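Local coordinates for amine Dehydrogenase (Pseudomonas putida, PDB 1JMX), which probably carries electrons through its two covalently bound c-type hemes as the heme-bearing alpha subunit of a quinohemoprotein amine dehydrogenase, at residues 170-180 with 231-239; 253-264 with 274-285. All coordinates share one frame; numbering follows the deposited sequence.

Contact 1 of 2, residues 170-180 with 231-239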
loop_
_atom_site.group_PDB
_atom_site.type_symbol
_atom_site.label_atom_id
_atom_site.label_comp_id
_atom_site.label_asym_id
_atom_site.label_seq_id
_atom_site.Cartn_x
_atom_site.Cartn_y
_atom_site.Cartn_z
ATOM N N TRP A 170 -15.474 22.184 22.201
ATOM C CA TRP A 170 -15.305 20.855 22.745
ATOM C C TRP A 170 -14.424 20.923 23.998
ATOM O O TRP A 170 -14.680 20.226 24.976
ATOM C CB TRP A 170 -14.694 19.903 21.721
ATOM C CG TRP A 170 -14.510 18.561 22.310
ATOM C CD1 TRP A 170 -13.333 17.955 22.611
ATOM C CD2 TRP A 170 -15.545 17.685 22.765
ATOM N NE1 TRP A 170 -13.567 16.759 23.232
ATOM C CE2 TRP A 170 -14.917 16.566 23.340
ATOM C CE3 TRP A 170 -16.945 17.740 22.745
ATOM C CZ2 TRP A 170 -15.637 15.504 23.895
ATOM C CZ3 TRP A 170 -17.664 16.685 23.295
ATOM C CH2 TRP A 170 -17.007 15.581 23.864
ATOM N N GLN A 171 -13.392 21.765 23.962
ATOM C CA GLN A 171 -12.488 21.927 25.096
ATOM C C GLN A 171 -13.221 22.403 26.352
ATOM O O GLN A 171 -12.766 22.168 27.471
ATOM C CB GLN A 171 -11.376 22.925 24.762
ATOM C CG GLN A 171 -10.375 22.426 23.747
ATOM C CD GLN A 171 -9.218 23.391 23.553
ATOM O OE1 GLN A 171 -8.188 23.296 24.239
ATOM N NE2 GLN A 171 -9.383 24.336 22.622
ATOM N N LYS A 172 -14.332 23.110 26.160
ATOM C CA LYS A 172 -15.122 23.607 27.280
ATOM C C LYS A 172 -16.223 22.632 27.695
ATOM O O LYS A 172 -16.456 22.432 28.891
ATOM C CB LYS A 172 -15.732 24.975 26.952
ATOM C CG LYS A 172 -14.719 26.125 26.863
ATOM C CD LYS A 172 -14.362 26.747 28.228
ATOM C CE LYS A 172 -13.573 25.806 29.152
ATOM N NZ LYS A 172 -14.413 25.213 30.260
ATOM N N ALA A 173 -16.865 22.000 26.713
ATOM C CA ALA A 173 -17.949 21.062 26.981
ATOM C C ALA A 173 -17.522 19.610 27.159
ATOM O O ALA A 173 -18.374 18.745 27.319
ATOM C CB ALA A 173 -19.014 21.165 25.886
ATOM N N ARG A 174 -16.220 19.342 27.152
ATOM C CA ARG A 174 -15.686 17.982 27.301
ATOM C C ARG A 174 -15.997 17.349 28.660
ATOM O O ARG A 174 -15.518 17.824 29.697
ATOM C CB ARG A 174 -14.173 18.008 27.107
ATOM C CG ARG A 174 -13.489 16.671 27.252
ATOM C CD ARG A 174 -11.985 16.855 27.348
ATOM N NE ARG A 174 -11.526 17.828 26.363
ATOM C CZ ARG A 174 -10.259 18.180 26.177
ATOM N NH1 ARG A 174 -9.286 17.648 26.911
ATOM N NH2 ARG A 174 -9.966 19.045 25.218
ATOM N N PRO A 175 -16.753 16.232 28.672
ATOM C CA PRO A 175 -17.109 15.544 29.923
ATOM C C PRO A 175 -15.938 14.802 30.570
ATOM O O PRO A 175 -14.943 14.489 29.912
ATOM C CB PRO A 175 -18.186 14.560 29.468
ATOM C CG PRO A 175 -17.711 14.187 28.091
ATOM C CD PRO A 175 -17.341 15.539 27.510
ATOM N N LYS A 176 -16.066 14.504 31.859
ATOM C CA LYS A 176 -15.015 13.776 32.572
ATOM C C LYS A 176 -15.268 12.273 32.452
ATOM O O LYS A 176 -16.310 11.850 31.943
ATOM C CB LYS A 176 -14.949 14.226 34.044
ATOM C CG LYS A 176 -13.871 13.529 34.888
ATOM C CD LYS A 176 -13.678 14.173 36.265
ATOM C CE LYS A 176 -14.997 14.369 37.001
ATOM N NZ LYS A 176 -14.809 14.587 38.463
ATOM N N ALA A 177 -14.293 11.474 32.879
ATOM C CA ALA A 177 -14.388 10.020 32.822
ATOM C C ALA A 177 -15.330 9.470 33.885
ATOM O O ALA A 177 -15.695 8.297 33.852
ATOM C CB ALA A 177 -12.995 9.401 32.973
ATOM N N ASP A 178 -15.701 10.312 34.843
ATOM C CA ASP A 178 -16.608 9.902 35.907
ATOM C C ASP A 178 -18.024 9.665 35.359
ATOM O O ASP A 178 -18.870 9.076 36.035
ATOM C CB ASP A 178 -16.636 10.965 37.018
ATOM C CG ASP A 178 -17.418 12.216 36.623
ATOM O OD1 ASP A 178 -17.381 12.628 35.444
ATOM O OD2 ASP A 178 -18.079 12.800 37.505
ATOM N N ALA A 179 -18.273 10.139 34.138
ATOM C CA ALA A 179 -19.572 9.984 33.482
ATOM C C ALA A 179 -19.774 8.623 32.811
ATOM O O ALA A 179 -20.880 8.317 32.370
ATOM C CB ALA A 179 -19.776 11.093 32.454
ATOM N N LEU A 180 -18.723 7.805 32.751
ATOM C CA LEU A 180 -18.807 6.498 32.091
ATOM C C LEU A 180 -19.071 5.253 32.944
ATOM O O LEU A 180 -19.627 4.278 32.440
ATOM C CB LEU A 180 -17.579 6.263 31.203
ATOM C CG LEU A 180 -17.308 7.319 30.127
ATOM C CD1 LEU A 180 -16.117 6.897 29.305
ATOM C CD2 LEU A 180 -18.527 7.517 29.235
ATOM N N ILE A 231 -9.110 2.945 28.387
ATOM C CA ILE A 231 -8.647 4.291 28.678
ATOM C C ILE A 231 -9.560 5.188 27.870
ATOM O O ILE A 231 -10.111 4.772 26.854
ATOM C CB ILE A 231 -7.175 4.528 28.229
ATOM C CG1 ILE A 231 -6.237 3.570 28.967
ATOM C CG2 ILE A 231 -6.740 5.970 28.551
ATOM C CD1 ILE A 231 -4.758 3.776 28.651
ATOM N N LEU A 232 -9.713 6.420 28.326
ATOM C CA LEU A 232 -10.568 7.378 27.657
ATOM C C LEU A 232 -9.740 8.614 27.296
ATOM O O LEU A 232 -9.160 9.266 28.170
ATOM C CB LEU A 232 -11.744 7.726 28.581
ATOM C CG LEU A 232 -13.022 8.451 28.148
ATOM C CD1 LEU A 232 -12.979 9.901 28.560
ATOM C CD2 LEU A 232 -13.295 8.282 26.670
ATOM N N TYR A 233 -9.648 8.877 25.993
ATOM C CA TYR A 233 -8.913 10.015 25.452
ATOM C C TYR A 233 -9.848 11.132 25.040
ATOM O O TYR A 233 -10.917 10.886 24.490
ATOM C CB TYR A 233 -8.121 9.605 24.212
ATOM C CG TYR A 233 -7.088 8.539 24.435
ATOM C CD1 TYR A 233 -7.310 7.233 24.011
ATOM C CD2 TYR A 233 -5.863 8.843 25.027
ATOM C CE1 TYR A 233 -6.340 6.257 24.161
ATOM C CE2 TYR A 233 -4.886 7.877 25.182
ATOM C CZ TYR A 233 -5.129 6.588 24.745
ATOM O OH TYR A 233 -4.160 5.631 24.876
ATOM N N ASN A 234 -9.437 12.362 25.315
ATOM C CA ASN A 234 -10.193 13.553 24.942
ATOM C C ASN A 234 -11.672 13.541 25.333
ATOM O O ASN A 234 -12.506 14.097 24.626
ATOM C CB ASN A 234 -10.035 13.804 23.437
ATOM C CG ASN A 234 -10.430 15.209 23.025
ATOM O OD1 ASN A 234 -10.446 16.125 23.837
ATOM N ND2 ASN A 234 -10.748 15.382 21.751
ATOM N N GLY A 235 -11.993 12.874 26.438
ATOM C CA GLY A 235 -13.362 12.841 26.924
ATOM C C GLY A 235 -14.381 12.002 26.182
ATOM O O GLY A 235 -15.514 11.894 26.646
ATOM N N TYR A 236 -14.004 11.405 25.051
ATOM C CA TYR A 236 -14.940 10.577 24.290
ATOM C C TYR A 236 -14.299 9.402 23.560
ATOM O O TYR A 236 -14.966 8.402 23.316
ATOM C CB TYR A 236 -15.762 11.423 23.305
ATOM C CG TYR A 236 -15.035 11.842 22.039
ATOM C CD1 TYR A 236 -15.331 11.245 20.813
ATOM C CD2 TYR A 236 -14.064 12.842 22.068
ATOM C CE1 TYR A 236 -14.682 11.634 19.648
ATOM C CE2 TYR A 236 -13.408 13.240 20.911
ATOM C CZ TYR A 236 -13.722 12.636 19.706
ATOM O OH TYR A 236 -13.101 13.055 18.558
ATOM N N GLU A 237 -13.011 9.514 23.226
ATOM C CA GLU A 237 -12.300 8.447 22.518
ATOM C C GLU A 237 -11.933 7.260 23.398
ATOM O O GLU A 237 -10.865 7.208 24.009
ATOM C CB GLU A 237 -11.062 8.991 21.800
ATOM C CG GLU A 237 -11.369 9.862 20.583
ATOM C CD GLU A 237 -11.886 9.078 19.371
ATOM O OE1 GLU A 237 -12.194 7.870 19.482
ATOM O OE2 GLU A 237 -11.983 9.684 18.285
ATOM N N TRP A 238 -12.833 6.287 23.410
ATOM C CA TRP A 238 -12.696 5.073 24.193
ATOM C C TRP A 238 -11.849 4.012 23.498
ATOM O O TRP A 238 -12.147 3.599 22.379
ATOM C CB TRP A 238 -14.092 4.525 24.487
ATOM C CG TRP A 238 -14.134 3.189 25.152
ATOM C CD1 TRP A 238 -14.012 1.966 24.551
ATOM C CD2 TRP A 238 -14.386 2.933 26.538
ATOM N NE1 TRP A 238 -14.182 0.966 25.476
ATOM C CE2 TRP A 238 -14.414 1.528 26.704
ATOM C CE3 TRP A 238 -14.596 3.753 27.655
ATOM C CZ2 TRP A 238 -14.647 0.925 27.949
ATOM C CZ3 TRP A 238 -14.825 3.155 28.887
ATOM C CH2 TRP A 238 -14.848 1.754 29.024
ATOM N N ARG A 239 -10.797 3.569 24.180
ATOM C CA ARG A 239 -9.911 2.538 23.662
ATOM C C ARG A 239 -9.815 1.444 24.703
ATOM O O ARG A 239 -9.348 1.675 25.809
ATOM C CB ARG A 239 -8.518 3.107 23.372
ATOM C CG ARG A 239 -8.498 4.119 22.259
ATOM C CD ARG A 239 -8.924 3.504 20.940
ATOM N NE ARG A 239 -8.927 4.502 19.880
ATOM C CZ ARG A 239 -9.872 5.420 19.731
ATOM N NH1 ARG A 239 -10.900 5.462 20.564
ATOM N NH2 ARG A 239 -9.767 6.328 18.780
#

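Contact 2 of 2, residues 253-264 with 274-285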
loop_
_atom_site.group_PDB
_atom_site.type_symbol
_atom_site.label_atom_id
_atom_site.label_comp_id
_atom_site.label_asym_id
_atom_site.label_seq_id
_atom_site.Cartn_x
_atom_site.Cartn_y
_atom_site.Cartn_z
ATOM N N PHE A 253 -14.387 2.820 20.430
ATOM C CA PHE A 253 -15.708 3.430 20.480
ATOM C C PHE A 253 -15.602 4.922 20.702
ATOM O O PHE A 253 -14.551 5.444 21.080
ATOM C CB PHE A 253 -16.551 2.864 21.639
ATOM C CG PHE A 253 -16.614 1.363 21.699
ATOM C CD1 PHE A 253 -16.608 0.592 20.545
ATOM C CD2 PHE A 253 -16.672 0.718 22.931
ATOM C CE1 PHE A 253 -16.655 -0.797 20.615
ATOM C CE2 PHE A 253 -16.721 -0.670 23.009
ATOM C CZ PHE A 253 -16.711 -1.426 21.844
ATOM N N ALA A 254 -16.714 5.595 20.440
ATOM C CA ALA A 254 -16.847 7.016 20.659
ATOM C C ALA A 254 -17.937 7.008 21.712
ATOM O O ALA A 254 -19.021 6.487 21.479
ATOM C CB ALA A 254 -17.320 7.710 19.412
ATOM N N ALA A 255 -17.585 7.458 22.912
ATOM C CA ALA A 255 -18.504 7.518 24.041
ATOM C C ALA A 255 -19.057 8.926 24.161
ATOM O O ALA A 255 -18.381 9.834 24.650
ATOM C CB ALA A 255 -17.781 7.116 25.320
ATOM N N LEU A 256 -20.292 9.102 23.713
ATOM C CA LEU A 256 -20.949 10.401 23.744
ATOM C C LEU A 256 -22.412 10.310 24.186
ATOM O O LEU A 256 -23.147 9.439 23.719
ATOM C CB LEU A 256 -20.898 11.027 22.348
ATOM C CG LEU A 256 -19.525 11.309 21.734
ATOM C CD1 LEU A 256 -19.681 11.586 20.242
ATOM C CD2 LEU A 256 -18.855 12.477 22.467
ATOM N N ASP A 257 -22.821 11.200 25.093
ATOM C CA ASP A 257 -24.212 11.257 25.559
ATOM C C ASP A 257 -24.704 9.911 26.147
ATOM O O ASP A 257 -25.832 9.484 25.900
ATOM C CB ASP A 257 -25.075 11.752 24.369
ATOM C CG ASP A 257 -26.578 11.673 24.622
ATOM O OD1 ASP A 257 -27.118 12.521 25.373
ATOM O OD2 ASP A 257 -27.223 10.766 24.035
ATOM N N GLY A 258 -23.848 9.255 26.933
ATOM C CA GLY A 258 -24.204 7.971 27.533
ATOM C C GLY A 258 -24.512 6.879 26.517
ATOM O O GLY A 258 -25.326 5.982 26.753
ATOM N N GLU A 259 -23.816 6.945 25.392
ATOM C CA GLU A 259 -23.996 6.009 24.306
ATOM C C GLU A 259 -22.616 5.737 23.732
ATOM O O GLU A 259 -21.806 6.648 23.593
ATOM C CB GLU A 259 -24.886 6.662 23.253
ATOM C CG GLU A 259 -25.593 5.702 22.314
ATOM C CD GLU A 259 -26.390 6.423 21.233
ATOM O OE1 GLU A 259 -26.635 5.812 20.168
ATOM O OE2 GLU A 259 -26.758 7.603 21.436
ATOM N N MET A 260 -22.328 4.471 23.467
ATOM C CA MET A 260 -21.049 4.085 22.900
ATOM C C MET A 260 -21.225 3.469 21.535
ATOM O O MET A 260 -21.964 2.501 21.372
ATOM C CB MET A 260 -20.326 3.097 23.804
ATOM C CG MET A 260 -19.617 3.760 24.950
ATOM S SD MET A 260 -18.692 2.581 25.891
ATOM C CE MET A 260 -18.714 3.379 27.539
ATOM N N LYS A 261 -20.563 4.042 20.544
ATOM C CA LYS A 261 -20.658 3.518 19.201
ATOM C C LYS A 261 -19.278 3.278 18.651
ATOM O O LYS A 261 -18.380 4.091 18.833
ATOM C CB LYS A 261 -21.454 4.462 18.316
ATOM C CG LYS A 261 -22.943 4.325 18.523
ATOM C CD LYS A 261 -23.628 5.676 18.666
ATOM C CE LYS A 261 -23.293 6.321 20.005
ATOM N NZ LYS A 261 -23.833 7.714 20.130
ATOM N N GLY A 262 -19.104 2.125 18.017
ATOM C CA GLY A 262 -17.819 1.793 17.453
ATOM C C GLY A 262 -17.711 0.372 16.949
ATOM O O GLY A 262 -18.684 -0.222 16.473
ATOM N N ARG A 263 -16.516 -0.184 17.097
ATOM C CA ARG A 263 -16.237 -1.523 16.629
ATOM C C ARG A 263 -15.313 -2.249 17.586
ATOM O O ARG A 263 -14.439 -1.648 18.202
ATOM C CB ARG A 263 -15.608 -1.439 15.238
ATOM C CG ARG A 263 -15.349 -2.758 14.550
ATOM C CD ARG A 263 -14.947 -2.522 13.110
ATOM N NE ARG A 263 -14.831 -3.767 12.371
ATOM C CZ ARG A 263 -13.683 -4.367 12.096
ATOM N NH1 ARG A 263 -12.534 -3.833 12.488
ATOM N NH2 ARG A 263 -13.691 -5.531 11.475
ATOM N N MET A 264 -15.547 -3.545 17.734
ATOM C CA MET A 264 -14.740 -4.384 18.595
ATOM C C MET A 264 -14.166 -5.461 17.693
ATOM O O MET A 264 -14.914 -6.193 17.057
ATOM C CB MET A 264 -15.612 -5.011 19.671
ATOM C CG MET A 264 -15.011 -4.964 21.046
ATOM S SD MET A 264 -16.148 -5.655 22.240
ATOM C CE MET A 264 -15.079 -6.781 23.087
ATOM N N LEU A 274 -16.886 -6.970 15.209
ATOM C CA LEU A 274 -18.320 -6.799 15.268
ATOM C C LEU A 274 -18.681 -5.331 15.448
ATOM O O LEU A 274 -17.933 -4.568 16.052
ATOM C CB LEU A 274 -18.908 -7.632 16.423
ATOM C CG LEU A 274 -18.302 -7.466 17.820
ATOM C CD1 LEU A 274 -19.386 -7.303 18.842
ATOM C CD2 LEU A 274 -17.413 -8.634 18.166
ATOM N N ASP A 275 -19.792 -4.923 14.847
ATOM C CA ASP A 275 -20.271 -3.559 15.005
ATOM C C ASP A 275 -20.736 -3.510 16.440
ATOM O O ASP A 275 -21.245 -4.497 16.965
ATOM C CB ASP A 275 -21.418 -3.268 14.045
ATOM C CG ASP A 275 -20.944 -3.126 12.618
ATOM O OD1 ASP A 275 -19.731 -2.908 12.418
ATOM O OD2 ASP A 275 -21.775 -3.230 11.694
ATOM N N PHE A 276 -20.576 -2.367 17.078
ATOM C CA PHE A 276 -20.932 -2.281 18.472
ATOM C C PHE A 276 -21.622 -0.992 18.865
ATOM O O PHE A 276 -21.121 0.104 18.625
ATOM C CB PHE A 276 -19.665 -2.489 19.298
ATOM C CG PHE A 276 -19.885 -2.506 20.779
ATOM C CD1 PHE A 276 -19.854 -3.709 21.477
ATOM C CD2 PHE A 276 -20.038 -1.322 21.490
ATOM C CE1 PHE A 276 -19.963 -3.729 22.866
ATOM C CE2 PHE A 276 -20.149 -1.329 22.872
ATOM C CZ PHE A 276 -20.110 -2.534 23.564
ATOM N N THR A 277 -22.779 -1.142 19.490
ATOM C CA THR A 277 -23.538 -0.004 19.965
ATOM C C THR A 277 -23.986 -0.357 21.376
ATOM O O THR A 277 -24.305 -1.504 21.656
ATOM C CB THR A 277 -24.728 0.336 19.028
ATOM O OG1 THR A 277 -25.438 1.464 19.555
ATOM C CG2 THR A 277 -25.680 -0.841 18.877
ATOM N N ALA A 278 -23.899 0.599 22.285
ATOM C CA ALA A 278 -24.288 0.356 23.666
ATOM C C ALA A 278 -24.966 1.582 24.245
ATOM O O ALA A 278 -24.850 2.687 23.697
ATOM C CB ALA A 278 -23.070 -0.029 24.520
ATOM N N VAL A 279 -25.675 1.379 25.352
ATOM C CA VAL A 279 -26.383 2.457 26.024
ATOM C C VAL A 279 -26.230 2.305 27.530
ATOM O O VAL A 279 -26.388 1.214 28.070
ATOM C CB VAL A 279 -27.880 2.461 25.636
ATOM C CG1 VAL A 279 -28.665 3.383 26.542
ATOM C CG2 VAL A 279 -28.028 2.924 24.207
ATOM N N LYS A 280 -25.908 3.407 28.200
ATOM C CA LYS A 280 -25.739 3.379 29.640
ATOM C C LYS A 280 -27.080 3.358 30.366
ATOM O O LYS A 280 -28.052 3.993 29.951
ATOM C CB LYS A 280 -24.934 4.579 30.122
ATOM C CG LYS A 280 -24.579 4.510 31.591
ATOM C CD LYS A 280 -23.905 5.785 32.066
ATOM C CE LYS A 280 -23.618 5.745 33.576
ATOM N NZ LYS A 280 -24.872 5.628 34.391
ATOM N N GLU A 281 -27.105 2.616 31.465
ATOM C CA GLU A 281 -28.286 2.503 32.301
ATOM C C GLU A 281 -28.655 3.902 32.772
ATOM O O GLU A 281 -27.788 4.769 32.887
ATOM C CB GLU A 281 -27.983 1.613 33.506
ATOM C CG GLU A 281 -26.796 2.100 34.336
ATOM C CD GLU A 281 -26.575 1.283 35.597
ATOM O OE1 GLU A 281 -25.413 1.225 36.063
ATOM O OE2 GLU A 281 -27.563 0.709 36.130
ATOM N N GLY A 282 -29.944 4.127 33.010
ATOM C CA GLY A 282 -30.390 5.433 33.459
ATOM C C GLY A 282 -31.283 6.142 32.461
ATOM O O GLY A 282 -32.002 7.064 32.838
ATOM N N LYS A 283 -31.198 5.754 31.189
ATOM C CA LYS A 283 -32.029 6.334 30.131
ATOM C C LYS A 283 -32.671 5.147 29.405
ATOM O O LYS A 283 -31.971 4.198 29.048
ATOM C CB LYS A 283 -31.182 7.102 29.109
ATOM C CG LYS A 283 -29.984 7.852 29.674
ATOM C CD LYS A 283 -29.038 8.322 28.543
ATOM C CE LYS A 283 -28.525 7.152 27.678
ATOM N NZ LYS A 283 -27.711 6.167 28.458
ATOM N N ALA A 284 -33.989 5.201 29.198
ATOM C CA ALA A 284 -34.721 4.133 28.507
ATOM C C ALA A 284 -34.487 4.185 27.002
ATOM O O ALA A 284 -34.862 5.154 26.331
ATOM C CB ALA A 284 -36.220 4.221 28.804
ATOM N N ARG A 285 -33.850 3.138 26.488
ATOM C CA ARG A 285 -33.556 3.026 25.067
ATOM C C ARG A 285 -33.910 1.622 24.600
ATOM O O ARG A 285 -33.969 0.682 25.391
ATOM C CB ARG A 285 -32.059 3.279 24.803
ATOM C CG ARG A 285 -31.587 4.726 25.029
ATOM C CD ARG A 285 -31.456 5.540 23.714
ATOM N NE ARG A 285 -30.329 5.101 22.878
ATOM C CZ ARG A 285 -30.409 4.143 21.953
ATOM N NH1 ARG A 285 -31.562 3.514 21.724
ATOM N NH2 ARG A 285 -29.323 3.788 21.275
HETATM O O HOH W 1 -17.485 -4.841 12.129
#

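Contact 1 of 2, residues 170-180 with 231-239
The indole N-H of Trp-170 is shared between two oxygens of one residue, Asn-234. NE1 of Trp-170 lies 3.2 Å from the backbone O of Asn-234, which sits in the ring plane at the indole edge, and a weak, more bent bond runs from the same NE1 to the amide OD1. The amide stands nearly upright to the indole, planes 85° apart. Its OD1 also rests over the centre of the Arg-174 guanidinium face, 3.1 Å from CZ; neither NE nor NH2 is angled to bond OD1, and NH1 bonds weakly to Asp-66 O. Trp-170 reaches the turn with CG anti to its backbone nitrogen (chi1 179°), and its CZ2 touches CD2 of Tyr-236 at 3.6 Å. A phenylalanine in place of Trp-170 would probably leave the carbonyl of Asn-234 without this donor and open a gap beside Tyr-236. Gly-235, at positive phi, packs its CA against Arg-174 CG, so that a beta carbon there would clash. Further along, Leu-180 CD1 meets Leu-232 CG at 3.7 Å and the edge of the Trp-238 ring. The turn carries a classic beta bulge, Tyr-236 and Glu-237 facing Tyr-233, and joins barrel strands 223-233 and 237-244. Helix 165-173 and the chain leaving it cover this turn, strand 247-256 touches Trp-170 through Leu-256, and helix 54-67 supplies Asp-66, whose carboxylate accepts from Asn-234 N.

Contact 2 of 2, residues 253-264 with 274-285
Strands 259-264 and 274-280 run antiparallel, their axes 4.6 Å apart at closest approach, with paired backbone bonds at Met-260/Ala-278, Gly-262/Phe-276 and Met-264/Leu-274. On the sheet face that carries Phe-276, the ring of this residue lies almost flat against that of Phe-253 in an offset stack, centroids 4.2 Å apart and planes at 7°. CZ of Phe-253 stands over the rim of the other ring, 3.3 Å from CD2 of Phe-276. Phe-276 swings its ring there with CG opposite the backbone nitrogen (chi1 -177°), while Phe-253 lies one strand further off and reaches past Gly-262, where a beta carbon would run into its CD1. Met-264 adds an oblique Met-aromatic contact, SD 4.3 Å from CD1 of Phe-276. The two strands form a beta hairpin that ends the series of eight antiparallel strands closed into a barrel; Phe-186, on the first strand 182-190, meets Phe-276 across the closure.

On the other face, that of Glu-259, Lys-261 and Arg-263, charged groups gather, while Thr-277 and Val-279 pack on Leu-287. Glu-259 OE1 makes a salt bridge, 3.5 Å, with Arg-285 NH2, and its OE2 pairs with Lys-261 NZ. Water joins Arg-263 NE to Asp-275 OD1, and that carboxylate also pairs with Arg-85; the far end of Arg-263 bonds to the carbonyls of Asp-270 and Glu-83. At the open end of the hairpin, Gly-258 O accepts from Lys-280 N at 3.0 Å and from Lys-283 NZ at 2.9 Å, the donors arriving from opposite faces of its carbonyl plane.

Overall arrangement
Both segments of contact 1 come before either segment of contact 2 in the chain, and the contact centres lie about 14 Å apart. Both involve the eight-stranded antiparallel barrel of domain II: contact 1 through 231-239, contact 2 through 253-264 and 274-280. Strands 237-244 and 247-256 are neighbours in it, and the backbones of Tyr-236 and Trp-238 probably bond to those of Ala-255 and Phe-253; the rings of Trp-238 and Phe-253 also meet, nearly parallel. Contact 1 ties the barrel to helix 165-173, with Asn-234 about 10 Å from the heme-contacting Lys-32 between side chains. Contact 2, away from the hemes, joins the last three strands, the outermost of which borders the first, 182-190.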